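Malonyl CoA-acyl carrier protein transacylase (Clostridium perfringens, PDB 3PTW) catalyses transfer of the malonyl group from malonyl-CoA to acyl carrier protein, probably feeding fatty acid synthesis. Local coordinates at residues 135-140 with 183-188; 147-152 with 176-181; 153-158 with 172-177; 167-172 with 198-203. All blocks are in the same frame, centred on the assembly; numbering follows the deposited sequence.

In the fold
All four contacts lie in the small ferredoxin-like subdomain of the acyl transferase fold or at its border. Interactions 1 and 2 use the same two helices, 139-149 and 172-184, with centres 13 Å apart. Interaction 3 sits 6 Å from interaction 2, centre to centre, and touches it where Ser149 CB meets Val155 CG1 at 3.5 Å. Interactions 3 and 4 have centres 7 Å apart and share a sheet: Ala158 N lies 2.7 Å from Val167 O, a probable backbone hydrogen bond. Interaction 4 is nearest the likely active site. Its His199 touches Ser91 of a GxSxG sequence, consistent with the Ser-His pair of malonyl transacylases.

Interaction 1: residues 135-140 with 183-188; sequences LRMTPE and KEVGGR
Leu135 and Arg188 form an antiparallel hydrogen-bonded pair. Leu135 N donates to Arg188 O at 2.8 Å, almost straight at 176°. The return bond, Arg188 N to Leu135 O, is longer at 3.3 Å. The two side chains leave the same face of the sheet and run side by side. Arg188 CB lies 4.1 Å from Leu135 CB. Arg188 CG and CD pass Arg136 NH1, and Arg188 CD lies 3.4 Å from it. That carbon sits at the edge of the Arg136 guanidinium, near its plane. The Arg188 chain then bends at chi3 (56°), and Arg188 NH2 ends 3.3 Å from Leu135 CD1. The pairing joins the first and last strands, 129-135 and 188-191, of a ferredoxin-like beta-alpha-beta-beta-alpha-beta unit. A Schellman motif with Gly186 at C-prime ends helix 172-184 and turns the chain into the last strand. Beside this turn, Met137 SD packs 3.8 Å from Gly187 CA and 4.0 Å from Val185 CG1. The Met137 side chain also touches Val142 and Ile145 of helix 139-149. The guanidinium planes of Arg136 and Arg188 are 30° apart. Arg136 NH1 and Arg188 NE are separated by 4.8 Å, so the like charges probably repel mildly.

Interaction 2: residues 147-152 with 176-181; sequences EKSSPY and EKAMEF
The two helices of the ferredoxin-like subdomain, 139-149 and 172-184, lie on one side of its sheet and meet here, Ser149 against Ala178 and Phe181. The approach is close. Ser149 OG lies 3.1 Å from Ala178 CA and 3.3 Å from Ala178 CB. The hydroxyl does not bond to helix 172-184. With OG anti to its own carbonyl carbon (chi1 -54°), it turns back along its helix and is hydrogen-bonded to Ile145 O. Ser149 OG also lies in the plane of the Phe181 ring, at its edge, 3.4 Å from Phe181 CD1. Lys148 CB covers one face of that ring in a CH-pi contact, 4.0 Å from the Phe181 ring centroid and offset toward the rim. Beyond CG the Lys148 chain runs extended, and its NZ makes a long, weak ion pair with Glu144. Tyr152 follows in the 3-10 segment after the helix. Lys177 crosses it at about a right angle and lays its CD over the middle of one ring face. Lys177 CD is 3.5 Å from the Tyr152 ring centroid and 6° off the normal. Bends at chi2 and chi3 fold the lysine chain across the ring in this way. Tyr152 CE2 also reaches Phe181 CE1 at 4.3 Å. The Lys177 ammonium is farther off, with NZ 5.1 Å from the Tyr152 centroid, so any cation-pi attraction is weak. The chemistry therefore implies a contact held mainly by dispersion and CH-pi forces, with the serine hydroxyl satisfied inside its own helix.

Interaction 3: residues 153-158 with 172-177; sequences GIVEGA and LVALEK
Ala174 presses its methyl group against the backbone of Gly153, just ahead of strand 155-162. The contact packs a helix of the ferredoxin-like subdomain, 172-184, onto the start of an outermost strand of its antiparallel sheet. The tight part is at Gly153. This residue has no side chain, and its CA comes within 5.0 Å of Ala174 CA. Ala174 CB points toward the strand segment and lies 3.4 Å from Gly153 O and 3.5 Å from Gly153 C. Ile154 O is next, 4.0 Å from Ala174 CB. Ile154 CB points away from the helix, and the side chain touches Ser201 and Met202. The backbone N of Ile154 is hydrogen-bonded to Glu171 OE1, which ties the chain here to the residue just before the helix.

Further along the strand the packing is looser but still buried. Val155 CB points toward the helix, and Val155 CG1 is 4.4 Å from Ala174 CB. Ile146 and Ser149 of helix 139-149 also touch Val155, so Val155 touches both helices of the subdomain. The solvent side is on the helix: Val173 and Glu176 are exposed and add almost nothing to the contact. Leu175 starts off to one side of the strand segment, but its tip reaches Val155 and the two side chains cross at a slant. The methyl it meets is CG2, which stands anti to the valine backbone N. Leu175 CD1 rests 3.9 Å from Val155 CG2.

Interaction 4: residues 167-172 with 198-203; sequences VISGEL and FHCSML
The end of strand 165-169 runs past the 198-203 loop, with Ser169 CA and Cys200 CA 6.2 Å apart, and the chain turns a corner at Gly170 before helix 172-184. Ser169 makes the one hydrogen bond between the two segments. Its OG donates to Phe198 O at 2.7 Å. The donor stands above the plane of the carbonyl, with a C=O...donor angle of 144°. To reach it, OG sits between the serine backbone N and carbonyl carbon (chi1 74°). Ser169 OG also lies 3.4 Å from Cys200 CB, so one small polar group meets both the carbonyl and the cysteine. Strand 165-169 is an inner strand of the ferredoxin-like sheet, and the loop leads from that subdomain into helix 204-214. The bond ties the strand to the loop at the residue before His199. The His199 side chain touches Ser91 in a GxSxG sequence, and its ND1 is hydrogen-bonded to Gln248 O. Both features are consistent with the catalytic histidine of malonyl transacylases.

Sulfur atoms line the rest of the contact. Cys200 SG packs 3.9 Å from Gly170 CA. It also accepts a long bond from Met202 N at 3.6 Å, with an N-H...S angle of 155°. Leu203 N bonds to Cys200 O as well, and the two bonds hold the short 3-10 turn together. Met202 reaches back over the corner, its SD 3.6 Å from Gly170 C. The Met202 and Glu171 side chains cross at about a right angle; a bend at chi3 brings Met202 CE to 3.7 Å from Glu171 CG.

Interaction 1: residues 135-140 with 183-188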
# COMPACT_ATOMS: atom_id res chain seq x y z
N LEU A 135 -13.22 9.66 -11.03
CA LEU A 135 -12.84 9.11 -12.33
C LEU A 135 -12.82 10.18 -13.42
O LEU A 135 -13.60 11.12 -13.39
CB LEU A 135 -13.79 7.98 -12.73
CG LEU A 135 -13.89 6.73 -11.85
CD1 LEU A 135 -14.76 5.69 -12.52
CD2 LEU A 135 -12.52 6.15 -11.59
N ARG A 136 -11.89 10.02 -14.37
CA ARG A 136 -11.82 10.84 -15.59
C ARG A 136 -11.59 12.33 -15.31
O ARG A 136 -12.15 13.21 -16.01
CB ARG A 136 -13.11 10.68 -16.41
CG ARG A 136 -12.89 10.41 -17.89
CD ARG A 136 -13.40 9.03 -18.30
NE ARG A 136 -14.62 8.61 -17.59
CZ ARG A 136 -15.80 9.22 -17.66
NH1 ARG A 136 -16.83 8.75 -16.97
NH2 ARG A 136 -15.96 10.31 -18.41
N MET A 137 -10.78 12.62 -14.29
CA MET A 137 -10.41 13.98 -13.96
C MET A 137 -8.91 14.02 -13.76
O MET A 137 -8.35 13.13 -13.11
CB MET A 137 -11.08 14.44 -12.66
CG MET A 137 -12.57 14.15 -12.52
SD MET A 137 -13.58 15.62 -12.69
CE MET A 137 -12.91 16.67 -11.41
N THR A 138 -8.27 15.07 -14.27
CA THR A 138 -6.86 15.31 -13.98
C THR A 138 -6.74 15.84 -12.55
O THR A 138 -7.74 16.30 -11.97
CB THR A 138 -6.24 16.33 -14.96
OG1 THR A 138 -6.92 17.59 -14.86
CG2 THR A 138 -6.31 15.81 -16.42
N PRO A 139 -5.52 15.78 -11.96
CA PRO A 139 -5.33 16.39 -10.64
C PRO A 139 -5.77 17.86 -10.61
O PRO A 139 -6.37 18.30 -9.63
CB PRO A 139 -3.81 16.30 -10.44
CG PRO A 139 -3.40 15.10 -11.25
CD PRO A 139 -4.31 15.08 -12.44
N GLU A 140 -5.45 18.60 -11.67
CA GLU A 140 -5.77 20.03 -11.73
C GLU A 140 -7.27 20.28 -11.63
O GLU A 140 -7.69 21.21 -10.94
CB GLU A 140 -5.22 20.68 -13.02
CG GLU A 140 -3.70 20.80 -13.04
CD GLU A 140 -2.99 19.49 -13.37
OE1 GLU A 140 -3.66 18.55 -13.83
OE2 GLU A 140 -1.77 19.41 -13.19
N LYS A 183 -19.89 15.73 -10.99
CA LYS A 183 -20.90 15.43 -12.02
C LYS A 183 -21.05 16.56 -13.03
O LYS A 183 -20.97 16.35 -14.23
CB LYS A 183 -22.26 15.11 -11.37
CG LYS A 183 -22.75 13.70 -11.62
CD LYS A 183 -23.47 13.58 -12.98
CE LYS A 183 -24.99 13.70 -12.83
NZ LYS A 183 -25.45 15.07 -12.46
N GLU A 184 -21.25 17.77 -12.51
CA GLU A 184 -21.53 18.95 -13.34
C GLU A 184 -20.46 19.24 -14.38
O GLU A 184 -20.71 19.98 -15.33
CB GLU A 184 -21.68 20.17 -12.44
CG GLU A 184 -22.72 20.01 -11.35
CD GLU A 184 -22.87 21.26 -10.52
OE1 GLU A 184 -21.89 22.03 -10.40
OE2 GLU A 184 -23.98 21.48 -9.99
N VAL A 185 -19.28 18.66 -14.21
CA VAL A 185 -18.14 18.96 -15.06
C VAL A 185 -17.68 17.74 -15.89
O VAL A 185 -16.66 17.80 -16.58
CB VAL A 185 -16.98 19.61 -14.25
CG1 VAL A 185 -16.13 18.56 -13.53
CG2 VAL A 185 -16.12 20.51 -15.15
N GLY A 186 -18.43 16.65 -15.82
CA GLY A 186 -18.21 15.51 -16.71
C GLY A 186 -17.35 14.40 -16.16
O GLY A 186 -17.02 13.44 -16.87
N GLY A 187 -16.97 14.51 -14.89
CA GLY A 187 -16.31 13.43 -14.19
C GLY A 187 -17.33 12.55 -13.50
O GLY A 187 -18.54 12.80 -13.55
N ARG A 188 -16.83 11.50 -12.85
CA ARG A 188 -17.67 10.58 -12.10
C ARG A 188 -17.09 10.45 -10.71
O ARG A 188 -15.87 10.47 -10.54
CB ARG A 188 -17.69 9.19 -12.75
CG ARG A 188 -18.60 9.05 -13.96
CD ARG A 188 -18.69 7.58 -14.38
NE ARG A 188 -19.16 6.76 -13.26
CZ ARG A 188 -18.70 5.56 -12.95
NH1 ARG A 188 -19.19 4.93 -11.89
NH2 ARG A 188 -17.76 4.98 -13.68

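Interaction 2: residues 147-152 with 176-181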
# COMPACT_ATOMS: atom_id res chain seq x y z
N GLU A 147 -11.48 23.19 -4.31
CA GLU A 147 -11.71 24.62 -4.13
C GLU A 147 -13.18 24.94 -3.88
O GLU A 147 -13.52 25.64 -2.93
CB GLU A 147 -11.19 25.37 -5.37
CG GLU A 147 -11.79 26.75 -5.62
CD GLU A 147 -10.95 27.88 -5.05
OE1 GLU A 147 -11.09 29.02 -5.56
OE2 GLU A 147 -10.16 27.64 -4.10
N LYS A 148 -14.05 24.42 -4.74
CA LYS A 148 -15.48 24.70 -4.64
C LYS A 148 -16.12 24.05 -3.43
O LYS A 148 -17.12 24.56 -2.92
CB LYS A 148 -16.20 24.22 -5.89
CG LYS A 148 -15.98 25.06 -7.12
CD LYS A 148 -16.51 24.32 -8.33
CE LYS A 148 -16.86 25.27 -9.46
NZ LYS A 148 -17.51 24.50 -10.54
N SER A 149 -15.55 22.93 -2.98
CA SER A 149 -16.16 22.11 -1.94
C SER A 149 -15.70 22.48 -0.53
O SER A 149 -16.37 22.13 0.44
CB SER A 149 -15.90 20.61 -2.19
OG SER A 149 -16.31 20.21 -3.49
N SER A 150 -14.58 23.19 -0.43
CA SER A 150 -13.97 23.47 0.88
C SER A 150 -14.77 24.38 1.83
O SER A 150 -14.61 24.27 3.03
CB SER A 150 -12.53 23.97 0.71
OG SER A 150 -11.67 22.88 0.42
N PRO A 151 -15.63 25.27 1.29
CA PRO A 151 -16.50 26.01 2.21
C PRO A 151 -17.53 25.12 2.94
O PRO A 151 -18.14 25.56 3.90
CB PRO A 151 -17.23 27.01 1.30
CG PRO A 151 -16.36 27.14 0.09
CD PRO A 151 -15.74 25.78 -0.09
N TYR A 152 -17.70 23.88 2.49
CA TYR A 152 -18.69 22.98 3.08
C TYR A 152 -18.04 22.05 4.08
O TYR A 152 -18.71 21.23 4.73
CB TYR A 152 -19.44 22.19 2.00
CG TYR A 152 -20.25 23.09 1.08
CD1 TYR A 152 -21.51 23.57 1.48
CD2 TYR A 152 -19.76 23.47 -0.17
CE1 TYR A 152 -22.26 24.40 0.65
CE2 TYR A 152 -20.50 24.31 -1.01
CZ TYR A 152 -21.75 24.76 -0.60
OH TYR A 152 -22.49 25.58 -1.42
N GLU A 176 -20.11 15.08 -0.19
CA GLU A 176 -21.37 15.06 -0.90
C GLU A 176 -21.44 16.21 -1.90
O GLU A 176 -21.91 16.03 -3.02
CB GLU A 176 -22.53 15.17 0.08
CG GLU A 176 -23.57 14.10 -0.10
CD GLU A 176 -23.45 13.00 0.95
OE1 GLU A 176 -22.49 12.19 0.85
OE2 GLU A 176 -24.30 12.95 1.86
N LYS A 177 -20.99 17.39 -1.50
CA LYS A 177 -20.97 18.53 -2.41
C LYS A 177 -19.97 18.35 -3.57
O LYS A 177 -20.26 18.69 -4.72
CB LYS A 177 -20.73 19.84 -1.66
CG LYS A 177 -21.55 21.01 -2.21
CD LYS A 177 -22.77 21.36 -1.36
CE LYS A 177 -23.79 20.23 -1.27
NZ LYS A 177 -24.60 20.38 -0.03
N ALA A 178 -18.80 17.79 -3.24
CA ALA A 178 -17.75 17.51 -4.23
C ALA A 178 -18.27 16.59 -5.33
O ALA A 178 -18.01 16.83 -6.51
CB ALA A 178 -16.53 16.90 -3.55
N MET A 179 -19.00 15.55 -4.92
CA MET A 179 -19.63 14.60 -5.84
C MET A 179 -20.59 15.30 -6.81
O MET A 179 -20.56 15.02 -8.01
CB MET A 179 -20.37 13.51 -5.07
CG MET A 179 -19.45 12.51 -4.33
SD MET A 179 -20.40 11.34 -3.32
CE MET A 179 -21.38 10.55 -4.62
N GLU A 180 -21.42 16.21 -6.28
CA GLU A 180 -22.27 17.09 -7.10
C GLU A 180 -21.43 17.86 -8.12
O GLU A 180 -21.71 17.81 -9.31
CB GLU A 180 -23.08 18.09 -6.25
CG GLU A 180 -24.27 17.52 -5.49
CD GLU A 180 -25.02 18.59 -4.67
OE1 GLU A 180 -25.60 18.24 -3.62
OE2 GLU A 180 -25.02 19.77 -5.07
N PHE A 181 -20.40 18.57 -7.64
CA PHE A 181 -19.53 19.36 -8.51
C PHE A 181 -18.80 18.52 -9.57
O PHE A 181 -18.65 18.96 -10.72
CB PHE A 181 -18.50 20.18 -7.69
CG PHE A 181 -19.11 21.26 -6.84
CD1 PHE A 181 -18.77 21.38 -5.50
CD2 PHE A 181 -20.03 22.17 -7.37
CE1 PHE A 181 -19.33 22.38 -4.69
CE2 PHE A 181 -20.60 23.19 -6.57
CZ PHE A 181 -20.25 23.28 -5.23

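Interaction 3: residues 153-158 with 172-177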
# COMPACT_ATOMS: atom_id res chain seq x y z
N GLY A 153 -16.73 22.19 4.22
CA GLY A 153 -15.96 21.36 5.13
C GLY A 153 -14.77 20.74 4.43
O GLY A 153 -14.53 20.99 3.24
N ILE A 154 -14.04 19.90 5.17
CA ILE A 154 -12.76 19.37 4.71
C ILE A 154 -12.85 18.39 3.55
O ILE A 154 -13.47 17.32 3.65
CB ILE A 154 -11.95 18.75 5.88
CG1 ILE A 154 -11.44 19.87 6.81
CG2 ILE A 154 -10.79 17.87 5.34
CD1 ILE A 154 -11.01 19.40 8.17
N VAL A 155 -12.24 18.77 2.44
CA VAL A 155 -12.01 17.84 1.33
C VAL A 155 -10.60 18.08 0.75
O VAL A 155 -10.19 19.21 0.48
CB VAL A 155 -13.13 17.92 0.26
CG1 VAL A 155 -13.52 19.37 -0.01
CG2 VAL A 155 -12.76 17.19 -1.02
N GLU A 156 -9.87 16.98 0.60
CA GLU A 156 -8.48 17.01 0.19
C GLU A 156 -8.22 15.81 -0.72
O GLU A 156 -8.96 14.81 -0.67
CB GLU A 156 -7.57 16.96 1.44
CG GLU A 156 -7.74 18.14 2.43
CD GLU A 156 -6.84 18.06 3.67
OE1 GLU A 156 -6.10 17.05 3.83
OE2 GLU A 156 -6.86 19.00 4.51
N GLY A 157 -7.20 15.90 -1.58
CA GLY A 157 -6.75 14.74 -2.35
C GLY A 157 -6.20 13.69 -1.39
O GLY A 157 -5.49 14.03 -0.44
N ALA A 158 -6.53 12.42 -1.63
CA ALA A 158 -6.14 11.31 -0.75
C ALA A 158 -5.26 10.26 -1.47
O ALA A 158 -4.30 9.74 -0.89
CB ALA A 158 -7.40 10.63 -0.13
N LEU A 172 -17.94 13.90 5.23
CA LEU A 172 -19.00 13.36 4.38
C LEU A 172 -19.89 14.43 3.81
O LEU A 172 -20.29 14.38 2.65
CB LEU A 172 -19.86 12.36 5.16
CG LEU A 172 -19.23 11.00 5.46
CD1 LEU A 172 -20.26 10.10 6.08
CD2 LEU A 172 -18.65 10.37 4.20
N VAL A 173 -20.19 15.43 4.63
CA VAL A 173 -21.06 16.49 4.22
C VAL A 173 -20.42 17.32 3.09
O VAL A 173 -21.11 17.71 2.13
CB VAL A 173 -21.53 17.30 5.49
CG1 VAL A 173 -20.65 18.52 5.75
CG2 VAL A 173 -22.98 17.65 5.38
N ALA A 174 -19.11 17.54 3.16
CA ALA A 174 -18.38 18.25 2.10
C ALA A 174 -18.15 17.36 0.88
O ALA A 174 -18.23 17.83 -0.26
CB ALA A 174 -17.06 18.80 2.61
N LEU A 175 -17.87 16.09 1.14
CA LEU A 175 -17.69 15.08 0.08
C LEU A 175 -18.94 14.96 -0.80
O LEU A 175 -18.83 14.76 -2.01
CB LEU A 175 -17.36 13.72 0.70
CG LEU A 175 -15.94 13.16 0.68
CD1 LEU A 175 -14.83 14.20 0.40
CD2 LEU A 175 -15.67 12.37 1.92
N GLU A 176 -20.11 15.08 -0.19
CA GLU A 176 -21.37 15.06 -0.90
C GLU A 176 -21.44 16.21 -1.90
O GLU A 176 -21.91 16.03 -3.02
CB GLU A 176 -22.53 15.17 0.08
CG GLU A 176 -23.57 14.10 -0.10
CD GLU A 176 -23.45 13.00 0.95
OE1 GLU A 176 -22.49 12.19 0.85
OE2 GLU A 176 -24.30 12.95 1.86
N LYS A 177 -20.99 17.39 -1.50
CA LYS A 177 -20.97 18.53 -2.41
C LYS A 177 -19.97 18.35 -3.57
O LYS A 177 -20.26 18.69 -4.72
CB LYS A 177 -20.73 19.84 -1.66
CG LYS A 177 -21.55 21.01 -2.21
CD LYS A 177 -22.77 21.36 -1.36
CE LYS A 177 -23.79 20.23 -1.27
NZ LYS A 177 -24.60 20.38 -0.03

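Interaction 4: residues 167-172 with 198-203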
# COMPACT_ATOMS: atom_id res chain seq x y z
N VAL A 167 -8.46 9.49 -5.56
CA VAL A 167 -9.38 9.40 -4.42
C VAL A 167 -9.31 10.69 -3.61
O VAL A 167 -8.24 11.21 -3.34
CB VAL A 167 -9.11 8.16 -3.52
CG1 VAL A 167 -10.17 8.05 -2.42
CG2 VAL A 167 -9.05 6.84 -4.35
N ILE A 168 -10.48 11.22 -3.25
CA ILE A 168 -10.51 12.35 -2.31
C ILE A 168 -11.14 11.93 -0.99
O ILE A 168 -11.98 11.04 -0.95
CB ILE A 168 -11.26 13.56 -2.91
CG1 ILE A 168 -12.73 13.22 -3.26
CG2 ILE A 168 -10.49 14.10 -4.12
CD1 ILE A 168 -13.59 14.44 -3.71
N SER A 169 -10.74 12.58 0.10
CA SER A 169 -11.32 12.25 1.41
C SER A 169 -11.55 13.50 2.25
O SER A 169 -11.06 14.59 1.93
CB SER A 169 -10.46 11.22 2.15
OG SER A 169 -9.29 11.82 2.64
N GLY A 170 -12.31 13.34 3.33
CA GLY A 170 -12.69 14.47 4.15
C GLY A 170 -14.04 14.25 4.80
O GLY A 170 -14.46 13.11 4.98
N GLU A 171 -14.72 15.34 5.14
CA GLU A 171 -16.01 15.22 5.81
C GLU A 171 -17.08 14.83 4.81
O GLU A 171 -17.12 15.37 3.71
CB GLU A 171 -16.40 16.52 6.50
CG GLU A 171 -15.35 17.01 7.46
CD GLU A 171 -15.74 18.32 8.05
OE1 GLU A 171 -15.17 19.35 7.62
OE2 GLU A 171 -16.64 18.33 8.90
N LEU A 172 -17.94 13.90 5.23
CA LEU A 172 -19.00 13.36 4.38
C LEU A 172 -19.89 14.43 3.81
O LEU A 172 -20.29 14.38 2.65
CB LEU A 172 -19.86 12.36 5.16
CG LEU A 172 -19.23 11.00 5.46
CD1 LEU A 172 -20.26 10.10 6.08
CD2 LEU A 172 -18.65 10.37 4.20
N PHE A 198 -9.16 8.47 5.33
CA PHE A 198 -7.73 8.26 5.24
C PHE A 198 -7.07 9.33 4.36
O PHE A 198 -7.67 9.82 3.40
CB PHE A 198 -7.42 6.86 4.69
CG PHE A 198 -7.75 5.72 5.63
CD1 PHE A 198 -7.93 5.93 6.99
CD2 PHE A 198 -7.82 4.42 5.14
CE1 PHE A 198 -8.23 4.86 7.85
CE2 PHE A 198 -8.10 3.34 5.99
CZ PHE A 198 -8.31 3.56 7.34
N HIS A 199 -5.84 9.68 4.71
CA HIS A 199 -4.97 10.54 3.92
C HIS A 199 -5.41 11.99 3.75
O HIS A 199 -5.04 12.64 2.77
CB HIS A 199 -4.65 9.89 2.58
CG HIS A 199 -4.10 8.51 2.71
ND1 HIS A 199 -2.84 8.25 3.21
CD2 HIS A 199 -4.65 7.30 2.43
CE1 HIS A 199 -2.63 6.94 3.21
NE2 HIS A 199 -3.71 6.34 2.74
N CYS A 200 -6.19 12.48 4.70
CA CYS A 200 -6.41 13.93 4.81
C CYS A 200 -6.05 14.41 6.21
O CYS A 200 -5.77 13.61 7.10
CB CYS A 200 -7.85 14.34 4.43
SG CYS A 200 -9.09 13.86 5.63
N SER A 201 -6.06 15.73 6.37
CA SER A 201 -5.71 16.38 7.63
C SER A 201 -6.54 15.91 8.84
O SER A 201 -6.14 16.11 9.99
CB SER A 201 -5.83 17.90 7.46
OG SER A 201 -7.20 18.27 7.40
N MET A 202 -7.69 15.28 8.59
CA MET A 202 -8.53 14.78 9.69
C MET A 202 -7.87 13.64 10.45
O MET A 202 -8.29 13.32 11.56
CB MET A 202 -9.90 14.33 9.17
CG MET A 202 -10.77 15.48 8.68
SD MET A 202 -12.24 14.88 7.85
CE MET A 202 -13.28 14.49 9.28
N LEU A 203 -6.86 13.02 9.85
CA LEU A 203 -6.12 11.96 10.52
C LEU A 203 -4.93 12.47 11.30
O LEU A 203 -4.06 11.70 11.68
CB LEU A 203 -5.71 10.85 9.55
CG LEU A 203 -6.50 9.55 9.71
CD1 LEU A 203 -7.98 9.77 9.39
CD2 LEU A 203 -5.92 8.43 8.84